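Local atomic coordinates of post-proline cleaving enzyme (Rickettsia typhi, PDB entry 4HVT), a protein that probably acts as a serine-type oligopeptidase, cutting peptides on the carboxyl side of proline. Residues 353-367 against 398-410. Residues are numbered along the deposited sequence; the frame is centred on the assembly and turned at random. Where two conformers were deposited one is given.
Sequences NFISTTKDRVFLATY and IFGMSSYEEEEEA
M401 holds CG between its backbone N and carbonyl carbon (chi1 72°) and bends at its third torsion, which lays CE over the face of the F363 ring. F354 takes the same first torsion (chi1 65°), which turns its ring toward F399 and M401. M401 CE sits 3.5 Å from the centroid of the F363 ring, almost on its normal. This is a CH-pi contact, and SD of M401 adds an oblique Met-aromatic contact. F354 CZ comes 3.5 Å from CD2 of F399. The two rings meet rim to rim, with planes at 21°, and A365 CB covers one face of F354. The backbone N atoms of N353 and F354 both bond to A365 O, a classic beta bulge.

Beyond these rings the contact turns polar. S403 OG donates to T357 O at 2.6 Å, from above the carbonyl plane. S403 OG also lies 2.7 Å from S356 OG. The type I turn Y404-E407 packs against T358, whose CB lies 3.5 Å from E407 O. K359 N donates to E407 O at 2.9 Å, and K359 NZ forms a salt bridge with E408 OE2 at 3.1 Å. One water joins T358 OG1, D360 OD1 and E408 O.

The contact joins two successive blades of the beta-propeller domain. Hairpin 350-357/362-368 faces strand 398-402, an outermost strand of the next sheet. W426 of that sheet meets F363 edge-to-face, and I412 backs F399 and M401. T357 OG1 bonds to S297 O in strand 293-298, and E405 OE2 to K299 N.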
ATOM      1  N   ASN A 353       2.272  10.949 -10.266  1.00  8.16           N
ATOM      2  CA  ASN A 353       1.829   9.669  -9.808  1.00  8.09           C
ATOM      3  C   ASN A 353       2.867   8.556 -10.085  1.00  7.74           C
ATOM      4  O   ASN A 353       3.504   8.024  -9.144  1.00  7.41           O
ATOM      5  CB  ASN A 353       0.433   9.334 -10.331  1.00  8.43           C
ATOM      6  CG  ASN A 353      -0.161   8.082  -9.716  1.00  8.61           C
ATOM      7  OD1 ASN A 353       0.298   7.568  -8.683  1.00  9.13           O
ATOM      8  ND2 ASN A 353      -1.203   7.555 -10.376  1.00  8.65           N
ATOM      9  N   PHE A 354       3.051   8.216 -11.348  1.00  7.96           N
ATOM     10  CA  PHE A 354       4.005   7.189 -11.711  1.00  7.93           C
ATOM     11  C   PHE A 354       4.507   7.329 -13.137  1.00  8.20           C
ATOM     12  O   PHE A 354       3.876   7.977 -13.976  1.00  8.16           O
ATOM     13  CB  PHE A 354       3.482   5.744 -11.456  1.00  7.98           C
ATOM     14  CG  PHE A 354       2.302   5.331 -12.286  1.00  8.44           C
ATOM     15  CD1 PHE A 354       2.489   4.945 -13.614  1.00  8.77           C
ATOM     16  CD2 PHE A 354       1.021   5.309 -11.743  1.00  8.83           C
ATOM     17  CE1 PHE A 354       1.405   4.543 -14.400  1.00  9.03           C
ATOM     18  CE2 PHE A 354      -0.058   4.866 -12.496  1.00  8.79           C
ATOM     19  CZ  PHE A 354       0.140   4.503 -13.837  1.00  9.01           C
ATOM     20  N   ILE A 355       5.645   6.669 -13.376  1.00  8.40           N
ATOM     21  CA  ILE A 355       6.149   6.351 -14.743  1.00  9.20           C
ATOM     22  C   ILE A 355       5.957   4.853 -15.004  1.00  9.07           C
ATOM     23  O   ILE A 355       6.145   4.031 -14.106  1.00  9.45           O
ATOM     24  CB  ILE A 355       7.634   6.654 -14.843  1.00  9.81           C
ATOM     25  CG1 ILE A 355       7.890   8.167 -14.900  1.00 10.57           C
ATOM     26  CG2 ILE A 355       8.356   5.990 -16.012  1.00 10.25           C
ATOM     27  CD1 ILE A 355       7.681   8.791 -16.255  1.00 11.28           C
ATOM     28  N   SER A 356       5.588   4.481 -16.238  1.00  9.17           N
ATOM     29  CA  SER A 356       5.560   3.066 -16.608  1.00  9.48           C
ATOM     30  C   SER A 356       6.064   3.025 -18.047  1.00  9.57           C
ATOM     31  O   SER A 356       5.816   3.965 -18.819  1.00  9.74           O
ATOM     32  CB  SER A 356       4.168   2.480 -16.478  1.00  9.93           C
ATOM     33  OG  SER A 356       4.180   1.066 -16.383  1.00 11.09           O
ATOM     34  N   THR A 357       6.748   1.960 -18.399  1.00  9.64           N
ATOM     35  CA  THR A 357       7.462   1.951 -19.659  1.00 10.67           C
ATOM     36  C   THR A 357       7.026   0.755 -20.506  1.00 10.49           C
ATOM     37  O   THR A 357       6.772  -0.333 -19.942  1.00 10.15           O
ATOM     38  CB  THR A 357       8.995   1.837 -19.353  1.00 11.61           C
ATOM     39  OG1 THR A 357       9.381   2.950 -18.509  1.00 12.59           O
ATOM     40  CG2 THR A 357       9.779   1.933 -20.582  1.00 12.63           C
ATOM     41  N   THR A 358       6.941   0.976 -21.825  1.00 10.70           N
ATOM     42  CA  THR A 358       6.807  -0.081 -22.833  1.00 10.86           C
ATOM     43  C   THR A 358       8.064  -0.081 -23.692  1.00 11.38           C
ATOM     44  O   THR A 358       8.978   0.747 -23.506  1.00 10.99           O
ATOM     45  CB  THR A 358       5.563   0.032 -23.689  1.00 11.35           C
ATOM     46  OG1 THR A 358       5.709   1.131 -24.630  1.00 11.88           O
ATOM     47  CG2 THR A 358       4.325   0.191 -22.841  1.00 10.90           C
ATOM     48  N   LYS A 359       8.109  -1.006 -24.631  1.00 11.93           N
ATOM     49  CA  LYS A 359       9.267  -1.100 -25.547  0.50 12.36           C
ATOM     50  C   LYS A 359       9.633   0.242 -26.163  1.00 12.50           C
ATOM     51  O   LYS A 359      10.814   0.555 -26.349  1.00 12.62           O
ATOM     52  CB  LYS A 359       8.959  -2.098 -26.672  0.50 13.23           C
ATOM     53  CG  LYS A 359      10.149  -2.448 -27.571  0.50 14.26           C
ATOM     54  CD  LYS A 359       9.735  -3.315 -28.742  0.50 15.33           C
ATOM     55  CE  LYS A 359       9.624  -4.786 -28.421  0.50 15.89           C
ATOM     56  NZ  LYS A 359       9.297  -5.623 -29.614  0.50 16.85           N
ATOM     57  N   ASP A 360       8.617   1.014 -26.568  1.00 12.52           N
ATOM     58  CA  ASP A 360       8.875   2.224 -27.318  1.00 12.83           C
ATOM     59  C   ASP A 360       8.136   3.469 -26.784  1.00 12.43           C
ATOM     60  O   ASP A 360       8.186   4.511 -27.402  1.00 12.59           O
ATOM     61  CB  ASP A 360       8.568   1.989 -28.788  1.00 13.93           C
ATOM     62  CG  ASP A 360       7.132   1.692 -29.034  1.00 14.60           C
ATOM     63  OD1 ASP A 360       6.321   1.688 -28.098  1.00 13.70           O
ATOM     64  OD2 ASP A 360       6.811   1.432 -30.215  1.00 15.81           O
ATOM     65  N   ARG A 361       7.530   3.391 -25.596  1.00 11.91           N
ATOM     66  CA  ARG A 361       6.884   4.564 -25.014  1.00 11.75           C
ATOM     67  C   ARG A 361       7.109   4.635 -23.500  1.00 11.42           C
ATOM     68  O   ARG A 361       7.169   3.600 -22.824  1.00 11.82           O
ATOM     69  CB  ARG A 361       5.348   4.508 -25.266  1.00 12.16           C
ATOM     70  CG  ARG A 361       5.014   4.692 -26.735  1.00 13.39           C
ATOM     71  CD  ARG A 361       5.182   6.131 -27.180  1.00 14.09           C
ATOM     72  NE  ARG A 361       4.701   6.352 -28.525  1.00 15.79           N
ATOM     73  CZ  ARG A 361       5.441   6.151 -29.625  1.00 16.30           C
ATOM     74  NH1 ARG A 361       6.692   5.645 -29.543  1.00 16.35           N
ATOM     75  NH2 ARG A 361       4.942   6.401 -30.851  1.00 18.11           N
ATOM     76  N   VAL A 362       7.130   5.859 -22.992  1.00 10.85           N
ATOM     77  CA  VAL A 362       7.088   6.124 -21.564  1.00 10.36           C
ATOM     78  C   VAL A 362       5.718   6.758 -21.279  1.00 10.00           C
ATOM     79  O   VAL A 362       5.302   7.662 -21.997  1.00 10.19           O
ATOM     80  CB  VAL A 362       8.148   7.132 -21.208  1.00 10.73           C
ATOM     81  CG1 VAL A 362       8.094   7.430 -19.724  1.00 10.65           C
ATOM     82  CG2 VAL A 362       9.526   6.611 -21.688  1.00 11.25           C
ATOM     83  N   PHE A 363       5.020   6.251 -20.271  1.00  9.31           N
ATOM     84  CA  PHE A 363       3.767   6.791 -19.797  1.00  9.09           C
ATOM     85  C   PHE A 363       4.012   7.559 -18.503  1.00  8.71           C
ATOM     86  O   PHE A 363       4.647   7.031 -17.565  1.00  8.53           O
ATOM     87  CB  PHE A 363       2.814   5.631 -19.437  1.00  9.11           C
ATOM     88  CG  PHE A 363       2.215   4.944 -20.634  1.00  9.48           C
ATOM     89  CD1 PHE A 363       2.982   4.181 -21.522  1.00  9.72           C
ATOM     90  CD2 PHE A 363       0.860   4.977 -20.816  1.00  9.68           C
ATOM     91  CE1 PHE A 363       2.395   3.509 -22.578  1.00 10.13           C
ATOM     92  CE2 PHE A 363       0.289   4.343 -21.898  1.00 10.07           C
ATOM     93  CZ  PHE A 363       1.010   3.603 -22.744  1.00 10.25           C
ATOM     94  N   LEU A 364       3.569   8.808 -18.480  1.00  8.65           N
ATOM     95  CA  LEU A 364       3.686   9.660 -17.350  1.00  8.56           C
ATOM     96  C   LEU A 364       2.274   9.892 -16.857  1.00  8.58           C
ATOM     97  O   LEU A 364       1.484  10.577 -17.502  1.00  8.59           O
ATOM     98  CB  LEU A 364       4.327  10.987 -17.725  1.00  8.93           C
ATOM     99  CG  LEU A 364       4.240  12.141 -16.709  1.00  9.07           C
ATOM    100  CD1 LEU A 364       4.861  11.783 -15.366  1.00  8.92           C
ATOM    101  CD2 LEU A 364       4.695  13.442 -17.262  1.00  9.73           C
ATOM    102  N   ALA A 365       2.014   9.335 -15.686  1.00  8.11           N
ATOM    103  CA  ALA A 365       0.728   9.444 -15.037  1.00  8.14           C
ATOM    104  C   ALA A 365       0.831  10.463 -13.915  1.00  8.16           C
ATOM    105  O   ALA A 365       1.754  10.422 -13.077  1.00  7.93           O
ATOM    106  CB  ALA A 365       0.265   8.099 -14.537  1.00  7.97           C
ATOM    107  N   THR A 366      -0.091  11.402 -13.890  1.00  8.42           N
ATOM    108  CA  THR A 366      -0.181  12.454 -12.864  1.00  8.77           C
ATOM    109  C   THR A 366      -1.622  12.602 -12.362  1.00  9.07           C
ATOM    110  O   THR A 366      -2.520  11.926 -12.837  1.00  9.08           O
ATOM    111  CB  THR A 366       0.281  13.832 -13.403  1.00  9.04           C
ATOM    112  OG1 THR A 366      -0.561  14.295 -14.508  1.00  9.37           O
ATOM    113  CG2 THR A 366       1.728  13.755 -13.922  1.00  8.95           C
ATOM    114  N   TYR A 367      -1.835  13.469 -11.370  1.00  9.52           N
ATOM    115  CA  TYR A 367      -3.159  13.976 -11.025  1.00 10.05           C
ATOM    116  C   TYR A 367      -3.162  15.494 -11.139  1.00 10.66           C
ATOM    117  O   TYR A 367      -2.172  16.178 -10.857  1.00 10.34           O
ATOM    118  CB  TYR A 367      -3.572  13.621  -9.607  1.00 10.07           C
ATOM    119  CG  TYR A 367      -3.729  12.137  -9.328  1.00  9.82           C
ATOM    120  CD1 TYR A 367      -4.925  11.464  -9.649  1.00 10.15           C
ATOM    121  CD2 TYR A 367      -2.696  11.391  -8.779  1.00  9.64           C
ATOM    122  CE1 TYR A 367      -5.055  10.122  -9.395  1.00  9.89           C
ATOM    123  CE2 TYR A 367      -2.841  10.038  -8.541  1.00  9.55           C
ATOM    124  CZ  TYR A 367      -4.030   9.416  -8.848  1.00  9.77           C
ATOM    125  OH  TYR A 367      -4.162   8.053  -8.605  1.00 10.32           O
ATOM    126  N   ILE A 398      -9.473   7.603 -12.653  1.00 11.05           N
ATOM    127  CA  ILE A 398      -8.366   7.037 -11.929  1.00 10.67           C
ATOM    128  C   ILE A 398      -7.761   5.983 -12.845  1.00 10.38           C
ATOM    129  O   ILE A 398      -8.490   5.120 -13.351  1.00 10.93           O
ATOM    130  CB  ILE A 398      -8.897   6.357 -10.635  1.00 10.74           C
ATOM    131  CG1 ILE A 398      -9.665   7.368  -9.800  1.00 11.17           C
ATOM    132  CG2 ILE A 398      -7.790   5.633  -9.889  1.00 10.50           C
ATOM    133  CD1 ILE A 398      -8.838   8.491  -9.238  1.00 11.22           C
ATOM    134  N   PHE A 399      -6.447   6.077 -13.029  1.00  9.75           N
ATOM    135  CA  PHE A 399      -5.634   5.358 -14.005  1.00  9.55           C
ATOM    136  C   PHE A 399      -4.643   4.419 -13.359  1.00  9.50           C
ATOM    137  O   PHE A 399      -3.975   4.763 -12.389  1.00  9.26           O
ATOM    138  CB  PHE A 399      -4.893   6.367 -14.870  1.00  9.32           C
ATOM    139  CG  PHE A 399      -4.030   5.774 -15.954  1.00  9.08           C
ATOM    140  CD1 PHE A 399      -4.544   5.522 -17.210  1.00  9.30           C
ATOM    141  CD2 PHE A 399      -2.668   5.563 -15.729  1.00  8.72           C
ATOM    142  CE1 PHE A 399      -3.722   5.002 -18.235  1.00  9.25           C
ATOM    143  CE2 PHE A 399      -1.844   5.086 -16.726  1.00  8.78           C
ATOM    144  CZ  PHE A 399      -2.365   4.785 -17.984  1.00  8.97           C
ATOM    145  N   GLY A 400      -4.519   3.225 -13.938  1.00  9.63           N
ATOM    146  CA  GLY A 400      -3.493   2.302 -13.554  1.00  9.52           C
ATOM    147  C   GLY A 400      -3.027   1.512 -14.734  1.00  9.73           C
ATOM    148  O   GLY A 400      -3.715   1.465 -15.796  1.00  9.95           O
ATOM    149  N   MET A 401      -1.854   0.905 -14.587  1.00  9.88           N
ATOM    150  CA  MET A 401      -1.375   0.059 -15.690  1.00 10.18           C
ATOM    151  C   MET A 401      -0.264  -0.893 -15.243  1.00 10.06           C
ATOM    152  O   MET A 401       0.359  -0.664 -14.234  1.00 10.42           O
ATOM    153  CB  MET A 401      -0.915   0.891 -16.888  1.00 10.63           C
ATOM    154  CG  MET A 401       0.401   1.650 -16.687  1.00 10.46           C
ATOM    155  SD  MET A 401       0.800   2.698 -18.109  1.00 11.29           S
ATOM    156  CE  MET A 401       1.388   1.631 -19.319  1.00 11.10           C
ATOM    157  N   SER A 402      -0.078  -1.936 -16.058  1.00 10.98           N
ATOM    158  CA  SER A 402       1.062  -2.863 -15.918  1.00 11.22           C
ATOM    159  C   SER A 402       1.774  -2.880 -17.266  1.00 11.13           C
ATOM    160  O   SER A 402       1.138  -2.905 -18.312  1.00 11.63           O
ATOM    161  CB  SER A 402       0.608  -4.276 -15.554  1.00 11.75           C
ATOM    162  OG  SER A 402      -0.277  -4.879 -16.469  1.00 14.10           O
ATOM    163  N   SER A 403       3.106  -2.825 -17.236  1.00 10.70           N
ATOM    164  CA  SER A 403       3.877  -2.834 -18.491  1.00 10.81           C
ATOM    165  C   SER A 403       5.326  -3.104 -18.176  1.00 11.12           C
ATOM    166  O   SER A 403       5.749  -2.986 -17.009  1.00 11.50           O
ATOM    167  CB  SER A 403       3.769  -1.522 -19.263  1.00 10.82           C
ATOM    168  OG  SER A 403       4.490  -0.469 -18.603  1.00 11.01           O
ATOM    169  N   TYR A 404       6.036  -3.458 -19.227  1.00 11.43           N
ATOM    170  CA  TYR A 404       7.510  -3.676 -19.171  1.00 12.09           C
ATOM    171  C   TYR A 404       8.140  -3.150 -20.432  1.00 11.43           C
ATOM    172  O   TYR A 404       7.575  -3.216 -21.530  1.00 11.00           O
ATOM    173  CB  TYR A 404       7.856  -5.156 -19.136  1.00 13.81           C
ATOM    174  CG  TYR A 404       7.282  -5.991 -18.042  1.00 16.07           C
ATOM    175  CD1 TYR A 404       7.899  -6.106 -16.838  1.00 18.06           C
ATOM    176  CD2 TYR A 404       6.155  -6.745 -18.285  1.00 18.35           C
ATOM    177  CE1 TYR A 404       7.392  -6.929 -15.839  1.00 20.17           C
ATOM    178  CE2 TYR A 404       5.626  -7.558 -17.306  1.00 20.53           C
ATOM    179  CZ  TYR A 404       6.242  -7.653 -16.102  1.00 21.21           C
ATOM    180  OH  TYR A 404       5.722  -8.471 -15.117  1.00 26.73           O
ATOM    181  N   GLU A 405       9.339  -2.619 -20.311  1.00 10.83           N
ATOM    182  CA  GLU A 405      10.039  -2.149 -21.504  1.00 11.24           C
ATOM    183  C   GLU A 405      10.281  -3.312 -22.474  1.00 12.16           C
ATOM    184  O   GLU A 405      10.486  -3.076 -23.648  1.00 12.99           O
ATOM    185  CB  GLU A 405      11.372  -1.462 -21.106  1.00 10.98           C
ATOM    186  CG  GLU A 405      12.035  -0.713 -22.235  1.00 11.00           C
ATOM    187  CD  GLU A 405      13.162   0.215 -21.799  1.00 10.89           C
ATOM    188  OE1 GLU A 405      13.347   0.429 -20.574  1.00 10.69           O
ATOM    189  OE2 GLU A 405      13.865   0.674 -22.728  1.00 11.21           O
ATOM    190  N   GLU A 406      10.297  -4.544 -21.998  1.00 12.97           N
ATOM    191  CA  GLU A 406      10.503  -5.690 -22.894  1.00 14.62           C
ATOM    192  C   GLU A 406       9.295  -5.866 -23.850  1.00 14.48           C
ATOM    193  O   GLU A 406       9.440  -6.410 -24.935  1.00 16.08           O
ATOM    194  CB  GLU A 406      10.737  -6.981 -22.143  1.00 16.37           C
ATOM    195  CG  GLU A 406      11.071  -8.098 -23.129  1.00 19.28           C
ATOM    196  CD  GLU A 406      11.695  -9.313 -22.520  1.00 21.77           C
ATOM    197  OE1 GLU A 406      12.141  -9.243 -21.361  1.00 24.01           O
ATOM    198  OE2 GLU A 406      11.723 -10.333 -23.236  1.00 24.79           O
ATOM    199  N   GLU A 407       8.124  -5.407 -23.447  1.00 14.11           N
ATOM    200  CA  GLU A 407       6.872  -5.669 -24.146  1.00 14.63           C
ATOM    201  C   GLU A 407       6.360  -4.404 -24.868  1.00 14.03           C
ATOM    202  O   GLU A 407       6.301  -3.304 -24.292  1.00 12.88           O
ATOM    203  CB  GLU A 407       5.808  -6.138 -23.124  1.00 15.10           C
ATOM    204  CG  GLU A 407       6.116  -7.471 -22.474  1.00 16.30           C
ATOM    205  CD  GLU A 407       5.993  -8.655 -23.418  1.00 16.91           C
ATOM    206  OE1 GLU A 407       5.292  -8.571 -24.460  1.00 19.22           O
ATOM    207  OE2 GLU A 407       6.604  -9.687 -23.105  1.00 18.80           O
ATOM    208  N   GLU A 408       5.932  -4.562 -26.124  1.00 15.71           N
ATOM    209  CA  GLU A 408       5.218  -3.497 -26.840  1.00 16.15           C
ATOM    210  C   GLU A 408       3.801  -3.221 -26.287  1.00 15.79           C
ATOM    211  O   GLU A 408       3.391  -2.098 -26.306  1.00 15.74           O
ATOM    212  CB  GLU A 408       5.077  -3.858 -28.330  1.00 19.06           C
ATOM    213  CG  GLU A 408       6.450  -3.796 -28.991  1.00 21.54           C
ATOM    214  CD  GLU A 408       6.494  -4.290 -30.406  1.00 26.77           C
ATOM    215  OE1 GLU A 408       5.686  -5.176 -30.759  1.00 29.06           O
ATOM    216  OE2 GLU A 408       7.371  -3.792 -31.157  1.00 32.56           O
ATOM    217  N   GLU A 409       3.106  -4.260 -25.840  1.00 14.84           N
ATOM    218  CA  GLU A 409       1.740  -4.164 -25.344  1.00 14.88           C
ATOM    219  C   GLU A 409       1.694  -4.086 -23.821  1.00 13.38           C
ATOM    220  O   GLU A 409       2.586  -4.526 -23.116  1.00 12.33           O
ATOM    221  CB  GLU A 409       0.898  -5.341 -25.821  1.00 16.24           C
ATOM    222  CG  GLU A 409       0.753  -5.361 -27.334  1.00 18.32           C
ATOM    223  CD  GLU A 409      -0.190  -6.472 -27.851  1.00 21.67           C
ATOM    224  OE1 GLU A 409      -0.374  -7.531 -27.210  1.00 24.68           O
ATOM    225  OE2 GLU A 409      -0.729  -6.283 -28.949  1.00 26.34           O
ATOM    226  N   ALA A 410       0.600  -3.545 -23.317  1.00 12.28           N
ATOM    227  CA  ALA A 410       0.433  -3.264 -21.890  1.00 11.67           C
ATOM    228  C   ALA A 410      -1.071  -3.323 -21.567  1.00 11.59           C
ATOM    229  O   ALA A 410      -1.890  -3.204 -22.473  1.00 12.14           O
ATOM    230  CB  ALA A 410       0.978  -1.880 -21.547  1.00 11.72           C
TER
HETATM  231  O   HOH W   1      -2.439   4.998  -9.451  1.00 21.39           O
HETATM  232  O   HOH W   2       4.122   0.844 -26.816  1.00 16.92           O
HETATM  233  O   HOH W   3      13.302  -0.058 -25.209  1.00 11.39           O
HETATM  234  O   HOH W   4       8.662  -1.233 -30.677  1.00 36.99           O
HETATM  235  O   HOH W   5      -4.431   7.280 -11.327  1.00  9.92           O